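Local coordinates for putative epoxide hydrolase protein (Klebsiella pneumoniae subsp. pneumoniae, PDB 5BOV), which is a putative epoxide hydrolase of the alpha/beta hydrolase fold, possibly with monoacylglycerol lipase activity, whose natural substrate is not established, at residues Gly6-Ile11 with Ser46-Ala51; Lys10-Arg15 with Ile21-Ile26; Val63-Leu66 with Gly70-Arg73. All blocks are in the same frame, centred on the assembly; numbering follows the deposited sequence. Where two conformers were deposited one is given.

Interaction 1: residues Gly6-Ile11 with Ser46-Ala51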
# COMPACT_ATOMS: atom_id res chain seq x y z
N GLY A 6 -1.63 24.36 4.09
CA GLY A 6 -2.42 23.71 3.06
C GLY A 6 -1.60 22.79 2.20
O GLY A 6 -2.06 22.39 1.12
N ALA A 7 -0.34 22.50 2.55
CA ALA A 7 0.53 21.93 1.50
C ALA A 7 0.13 20.55 1.05
O ALA A 7 0.35 20.15 -0.10
CB ALA A 7 2.01 21.84 1.98
N PHE A 8 -0.37 19.80 2.03
CA PHE A 8 -0.73 18.39 1.73
C PHE A 8 -1.98 18.34 0.89
O PHE A 8 -2.23 17.31 0.27
CB PHE A 8 -0.97 17.62 3.03
CG PHE A 8 -1.01 16.14 2.84
CD1 PHE A 8 0.17 15.39 2.75
CD2 PHE A 8 -2.23 15.49 2.69
CE1 PHE A 8 0.15 14.04 2.52
CE2 PHE A 8 -2.22 14.15 2.46
CZ PHE A 8 -1.05 13.44 2.36
N ASP A 9 -2.73 19.43 0.77
CA ASP A 9 -3.85 19.48 -0.12
C ASP A 9 -3.57 19.96 -1.57
O ASP A 9 -4.52 20.05 -2.35
CB ASP A 9 -4.99 20.25 0.50
CG ASP A 9 -5.61 19.53 1.70
OD1 ASP A 9 -5.52 18.27 1.78
OD2 ASP A 9 -6.13 20.28 2.58
N LYS A 10 -2.30 20.19 -1.93
CA LYS A 10 -1.96 20.55 -3.29
C LYS A 10 -1.58 19.25 -3.97
O LYS A 10 -0.56 18.69 -3.68
CB LYS A 10 -0.83 21.59 -3.29
CG LYS A 10 -1.33 22.91 -2.76
CD LYS A 10 -0.18 23.91 -2.62
CE LYS A 10 -0.74 25.30 -2.36
NZ LYS A 10 -1.04 25.44 -0.91
N ILE A 11 -2.47 18.76 -4.81
CA ILE A 11 -2.29 17.51 -5.52
C ILE A 11 -1.67 17.77 -6.87
O ILE A 11 -2.16 18.57 -7.64
CB ILE A 11 -3.60 16.77 -5.72
CG1 ILE A 11 -4.30 16.61 -4.36
CG2 ILE A 11 -3.34 15.42 -6.33
CD1 ILE A 11 -3.46 15.96 -3.28
N SER A 46 -3.82 8.78 4.80
CA SER A 46 -3.11 7.96 5.76
C SER A 46 -1.75 8.62 6.16
O SER A 46 -1.28 8.37 7.28
CB SER A 46 -2.77 6.61 5.15
OG SER A 46 -3.93 5.84 4.85
N TYR A 47 -1.23 9.50 5.30
CA TYR A 47 0.03 10.17 5.51
C TYR A 47 -0.11 11.66 5.63
O TYR A 47 0.89 12.35 5.63
CB TYR A 47 0.97 9.80 4.37
CG TYR A 47 1.19 8.30 4.26
CD1 TYR A 47 1.96 7.63 5.20
CD2 TYR A 47 0.61 7.55 3.23
CE1 TYR A 47 2.23 6.29 5.11
CE2 TYR A 47 0.82 6.17 3.13
CZ TYR A 47 1.61 5.53 4.07
OH TYR A 47 1.88 4.20 3.97
N ALA A 48 -1.31 12.16 5.97
CA ALA A 48 -1.49 13.61 6.07
C ALA A 48 -0.74 14.19 7.23
O ALA A 48 -0.49 15.42 7.24
CB ALA A 48 -2.96 13.96 6.15
N GLN A 49 -0.50 13.43 8.29
CA GLN A 49 0.35 13.87 9.41
C GLN A 49 1.78 13.40 9.29
O GLN A 49 2.73 14.19 9.55
CB GLN A 49 -0.24 13.50 10.77
CG GLN A 49 -1.58 14.15 10.95
CD GLN A 49 -2.19 13.82 12.32
OE1 GLN A 49 -2.59 12.69 12.60
NE2 GLN A 49 -2.33 14.86 13.18
N VAL A 50 1.98 12.20 8.82
CA VAL A 50 3.35 11.68 8.63
C VAL A 50 4.14 12.52 7.67
O VAL A 50 5.32 12.87 7.93
CB VAL A 50 3.30 10.22 8.11
CG1 VAL A 50 4.66 9.73 7.64
CG2 VAL A 50 2.70 9.31 9.15
N ALA A 51 3.55 12.87 6.52
CA ALA A 51 4.33 13.52 5.48
C ALA A 51 4.84 14.92 5.87
O ALA A 51 6.02 15.20 5.71
CB ALA A 51 3.52 13.52 4.16
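The phenyl ring of Phe-8 lies flat against the backbone of Ala-48, joining the N-terminal 3-10 turn 7-9 to the approach of helix 50-56 in an alpha/beta hydrolase fold. The CA of Ala-48 sits almost centrally over one ring face, 3.7 Å from the centroid of the Phe-8 ring and only 10° off its normal, a CH-pi contact in which a polarised C-H meets the pi cloud. The methyl of Ala-48 continues this cover toward one side of the ring, with CB 3.8 Å from Phe-8 CE2. Around the CE1 side the neighbours change: the methyl of Ala-51, in helix 50-56, approaches obliquely, its CB 3.8 Å from Phe-8 CE1.

Phe-8 reaches this place because its CG stands anti to the backbone N (chi1 -166°), which carries the ring away from its own turn and across to the other segment. Alanine suits position 48, since its small methyl lets a broad ring come close to the main chain, while the methyl of Ala-51 is a small apolar neighbour for CE1. Tyr-47 contributes mainly through its backbone; its side chain leads away, and its hydroxyl is hydrogen-bonded to the carbonyl of Leu-37. Val-24 of strand 19-26 also packs on Phe-8, so the ring fills the junction between the sheet and the start of the helix.

The contact is apolar and largely buried, but one polar atom borders the ring. Tyr-47 O, which accepts the i to i+4 backbone bond from Ala-51 N at 2.9 Å, lies obliquely beside Phe-8, 3.6 Å from its CE1.

Interaction 2: residues Lys10-Arg15 with Ile21-Ile26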
# COMPACT_ATOMS: atom_id res chain seq x y z
N LYS A 10 -2.30 20.19 -1.93
CA LYS A 10 -1.96 20.55 -3.29
C LYS A 10 -1.58 19.25 -3.97
O LYS A 10 -0.56 18.69 -3.68
CB LYS A 10 -0.83 21.59 -3.29
CG LYS A 10 -1.33 22.91 -2.76
CD LYS A 10 -0.18 23.91 -2.62
CE LYS A 10 -0.74 25.30 -2.36
NZ LYS A 10 -1.04 25.44 -0.91
N ILE A 11 -2.47 18.76 -4.81
CA ILE A 11 -2.29 17.51 -5.52
C ILE A 11 -1.67 17.77 -6.87
O ILE A 11 -2.16 18.57 -7.64
CB ILE A 11 -3.60 16.77 -5.72
CG1 ILE A 11 -4.30 16.61 -4.36
CG2 ILE A 11 -3.34 15.42 -6.33
CD1 ILE A 11 -3.46 15.96 -3.28
N GLN A 12 -0.53 17.13 -7.12
CA GLN A 12 0.18 17.24 -8.40
C GLN A 12 -0.20 16.05 -9.27
O GLN A 12 -0.69 15.05 -8.78
CB GLN A 12 1.69 17.16 -8.20
CG GLN A 12 2.31 18.01 -7.09
CD GLN A 12 2.14 19.43 -7.35
OE1 GLN A 12 2.33 19.90 -8.48
NE2 GLN A 12 1.75 20.19 -6.31
N GLN A 13 0.05 16.19 -10.57
CA GLN A 13 -0.31 15.16 -11.56
C GLN A 13 0.86 14.95 -12.49
O GLN A 13 1.51 15.93 -12.92
CB GLN A 13 -1.53 15.58 -12.37
CG GLN A 13 -2.78 15.83 -11.59
CD GLN A 13 -3.48 14.63 -10.92
OE1 GLN A 13 -4.08 14.78 -9.86
NE2 GLN A 13 -3.38 13.47 -11.50
N ILE A 14 1.16 13.71 -12.81
CA ILE A 14 2.26 13.42 -13.75
C ILE A 14 1.98 12.17 -14.55
O ILE A 14 1.49 11.18 -14.04
CB ILE A 14 3.64 13.36 -12.99
CG1 ILE A 14 4.82 13.50 -13.98
CG2 ILE A 14 3.81 12.08 -12.19
CD1 ILE A 14 6.15 13.83 -13.34
N ARG A 15 2.35 12.20 -15.84
CA ARG A 15 2.27 11.01 -16.66
C ARG A 15 3.34 10.01 -16.25
O ARG A 15 4.53 10.36 -16.13
CB ARG A 15 2.43 11.40 -18.14
CG ARG A 15 2.27 10.24 -19.15
CD ARG A 15 2.66 10.73 -20.57
NE ARG A 15 1.72 11.79 -20.92
CZ ARG A 15 0.55 11.63 -21.55
NH1 ARG A 15 0.22 10.45 -22.05
NH2 ARG A 15 -0.26 12.69 -21.71
N ILE A 21 -0.65 9.93 -12.60
CA ILE A 21 -0.64 9.69 -11.21
C ILE A 21 -0.88 10.99 -10.49
O ILE A 21 -0.18 12.00 -10.75
CB ILE A 21 0.70 9.05 -10.76
CG1 ILE A 21 0.75 7.62 -11.29
CG2 ILE A 21 0.78 9.00 -9.21
CD1 ILE A 21 2.06 6.87 -11.02
N GLY A 22 -1.83 10.97 -9.53
CA GLY A 22 -2.03 12.05 -8.58
C GLY A 22 -1.21 11.86 -7.31
O GLY A 22 -1.19 10.78 -6.76
N TYR A 23 -0.47 12.90 -6.88
CA TYR A 23 0.46 12.77 -5.74
C TYR A 23 0.70 14.06 -5.02
O TYR A 23 0.68 15.13 -5.61
CB TYR A 23 1.78 12.11 -6.17
CG TYR A 23 2.58 12.97 -7.12
CD1 TYR A 23 2.21 13.11 -8.46
CD2 TYR A 23 3.68 13.64 -6.68
CE1 TYR A 23 2.90 13.96 -9.31
CE2 TYR A 23 4.42 14.49 -7.54
CZ TYR A 23 4.04 14.64 -8.83
OH TYR A 23 4.70 15.47 -9.67
N VAL A 24 0.99 13.98 -3.73
CA VAL A 24 1.58 15.07 -2.96
C VAL A 24 3.09 14.99 -3.05
O VAL A 24 3.67 13.93 -3.13
CB VAL A 24 1.18 14.91 -1.50
CG1 VAL A 24 1.84 15.92 -0.62
CG2 VAL A 24 -0.30 14.97 -1.36
N ASP A 25 3.70 16.17 -3.16
CA ASP A 25 5.17 16.29 -3.21
C ASP A 25 5.56 17.49 -2.36
O ASP A 25 5.37 18.62 -2.78
CB ASP A 25 5.60 16.48 -4.68
CG ASP A 25 7.09 16.56 -4.88
OD1 ASP A 25 7.86 16.56 -3.89
OD2 ASP A 25 7.47 16.61 -6.07
N ILE A 26 6.04 17.22 -1.16
CA ILE A 26 6.33 18.26 -0.19
C ILE A 26 7.73 18.08 0.38
O ILE A 26 8.41 17.04 0.22
CB ILE A 26 5.34 18.34 0.93
CG1 ILE A 26 5.24 17.00 1.69
CG2 ILE A 26 4.02 18.83 0.36
CD1 ILE A 26 4.31 17.11 2.87
O HOH W 1 2.06 18.67 -3.40
O HOH W 2 3.91 16.97 -11.75
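Water 1 is held from both segments just before strand 12-16 begins to pair: it donates to Lys-10 O at 2.6 Å and accepts from Asp-25 N at 3.0 Å, while a further bond from Gln-12 NE2 is weak and doubtful. It thereby links the two segments just beyond the last direct backbone pair. Inward, Gln-12 and Tyr-23 form an antiparallel hydrogen-bonded pair, with Gln-12 N to Tyr-23 O at 2.8 Å and an N-H...O angle of 160°; Ile-14 and Ile-21 form the next.

On the face shared by these four residues, Tyr-23 CG occupies the position between its backbone N and carbonyl carbon (chi1 67°), which swings the ring over the partner strand. Gln-12 CB lies over one ring face, offset toward the rim, 3.7 Å from the Tyr-23 centroid. Ile-14 comes in obliquely, its CG2 3.6 Å from Tyr-23 CE1. Tyrosine suits this spot because its ring packs on aliphatic carbon while its OH meets water 2, itself held by Gln-13 O.

On the other face, Gln-13 bends at chi2 (-68°) to lay its amide over Gly-22, where the missing side chain leaves room; NE2 comes within 3.5 Å of Gly-22 CA, and OE1 is hydrogen-bonded to Thr-71. Ile-11 CD1 meets Val-24 CG2. Together these strands make the N-terminal antiparallel beta hairpin at the edge of the alpha/beta hydrolase sheet.

Interaction 3: residues Val63-Leu66 with Gly70-Arg73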
# COMPACT_ATOMS: atom_id res chain seq x y z
N VAL A 63 3.65 11.31 -1.96
CA VAL A 63 2.53 10.46 -1.50
C VAL A 63 1.49 10.29 -2.64
O VAL A 63 0.68 11.21 -2.86
CB VAL A 63 1.82 11.03 -0.26
CG1 VAL A 63 0.91 10.00 0.36
CG2 VAL A 63 2.83 11.52 0.78
N PRO A 64 1.57 9.19 -3.41
CA PRO A 64 0.71 9.01 -4.52
C PRO A 64 -0.54 8.26 -4.25
O PRO A 64 -0.55 7.36 -3.41
CB PRO A 64 1.59 8.20 -5.49
CG PRO A 64 2.40 7.31 -4.58
CD PRO A 64 2.63 8.13 -3.35
N TYR A 65 -1.59 8.59 -4.99
CA TYR A 65 -2.76 7.70 -5.06
C TYR A 65 -2.38 6.50 -5.91
O TYR A 65 -1.86 6.63 -7.04
CB TYR A 65 -3.96 8.36 -5.70
CG TYR A 65 -4.64 9.45 -4.93
CD1 TYR A 65 -5.38 9.17 -3.79
CD2 TYR A 65 -4.58 10.79 -5.35
CE1 TYR A 65 -6.12 10.15 -3.14
CE2 TYR A 65 -5.24 11.80 -4.67
CZ TYR A 65 -6.04 11.47 -3.58
OH TYR A 65 -6.71 12.44 -2.90
N LEU A 66 -2.62 5.29 -5.41
CA LEU A 66 -2.46 4.09 -6.23
C LEU A 66 -3.53 4.06 -7.39
O LEU A 66 -4.52 4.74 -7.32
CB LEU A 66 -2.60 2.85 -5.37
CG LEU A 66 -1.54 2.67 -4.25
CD1 LEU A 66 -1.88 1.36 -3.54
CD2 LEU A 66 -0.15 2.63 -4.80
N GLY A 70 -8.53 8.18 -5.97
CA GLY A 70 -8.28 9.62 -6.00
C GLY A 70 -8.17 10.13 -7.45
O GLY A 70 -8.95 9.79 -8.32
N THR A 71 -7.18 10.97 -7.67
CA THR A 71 -6.99 11.56 -8.99
C THR A 71 -5.97 10.78 -9.85
O THR A 71 -5.52 11.30 -10.92
CB THR A 71 -6.53 13.02 -8.83
OG1 THR A 71 -5.27 13.06 -8.16
CG2 THR A 71 -7.55 13.85 -8.16
N THR A 72 -5.58 9.57 -9.45
CA THR A 72 -4.82 8.75 -10.32
C THR A 72 -5.76 8.16 -11.38
O THR A 72 -6.78 7.58 -11.02
CB THR A 72 -4.07 7.67 -9.57
OG1 THR A 72 -2.96 8.33 -8.91
CG2 THR A 72 -3.52 6.59 -10.54
N ARG A 73 -5.38 8.22 -12.66
CA ARG A 73 -6.29 7.75 -13.73
C ARG A 73 -5.48 7.00 -14.78
O ARG A 73 -4.26 7.19 -14.89
CB ARG A 73 -7.09 8.93 -14.37
CG ARG A 73 -6.24 9.97 -15.03
CD ARG A 73 -7.08 11.10 -15.63
NE ARG A 73 -6.30 12.06 -16.44
CZ ARG A 73 -5.59 11.80 -17.55
NH1 ARG A 73 -5.53 10.60 -18.12
NH2 ARG A 73 -4.93 12.80 -18.13
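Aromatic packing dominates where a short loop brings residues 70-73 beside 63-66: the ring of Tyr-65 lies against the backbone of Gly-70. Gly-70 CA is 3.5 Å from the centroid of the Tyr-65 ring and 8° off its normal, a CH-pi contact centred on the face. The peptide nitrogen of Thr-71 lies over the same face, displaced toward the CD2-CE2 side of the ring, 3.5 Å from Tyr-65 CD2. Thr-71 OG1 also lies near that side, and its hydroxyl has its polar partner in Gln-13. Glycine fits position 70 for two reasons: its backbone adopts a positive phi, and a beta carbon there would point into the ring. Tyr-65, with CG anti to its carbonyl carbon (chi1 -70°), turns its ring toward segment 70-73; the ring is also touched by Asp-43 and Ile-44.

Polar bonding across the contact is carried by Thr-72. Its hydroxyl donates to Tyr-65 O, with OG1 and O 2.8 Å apart. The donor stands above the carbonyl plane, 41° out of it. The same OG1 accepts from Gly-22 N, so this small branched side chain connects the loop to strand 19-26. A beta-branched threonine suits such a place, since its hydroxyl can both donate and accept while its methyl serves apolar packing.

Van der Waals contact beyond the ring is slight: Thr-72 CB lies 3.7 Å from the carbonyl oxygen Leu-66 O, with its methyl CG2 alongside. Leu-66 itself directs its side chain away, and its backbone N is hydrogen-bonded to His-38 NE2. The whole is a short loop interrupting strand 59-74, the second strand of the beta-alpha-beta unit formed by strand 32-37, helix 50-56 and strand 59-74 in the alpha/beta hydrolase fold.

How the interactions relate
All three contacts lie near strand 19-26. Interaction 1 is the most buried and is made without hydrogen bonds between its segments, as befits a join between the N-terminal turn and a helix; it shares Lys-10 and Ile-11 with interaction 2, which then runs out to the edge strand, where main-chain bonds and waters take over. Interaction 3 lies nearer the centre of the chain, and combines ring packing with a single threonine bond. Interactions 2 and 3 hold neighbouring strands and meet directly, through Gly-22 O with Tyr-65 N, whereas interactions 1 and 3 meet by packing, on Val-63 and between Ile-11 and Thr-71.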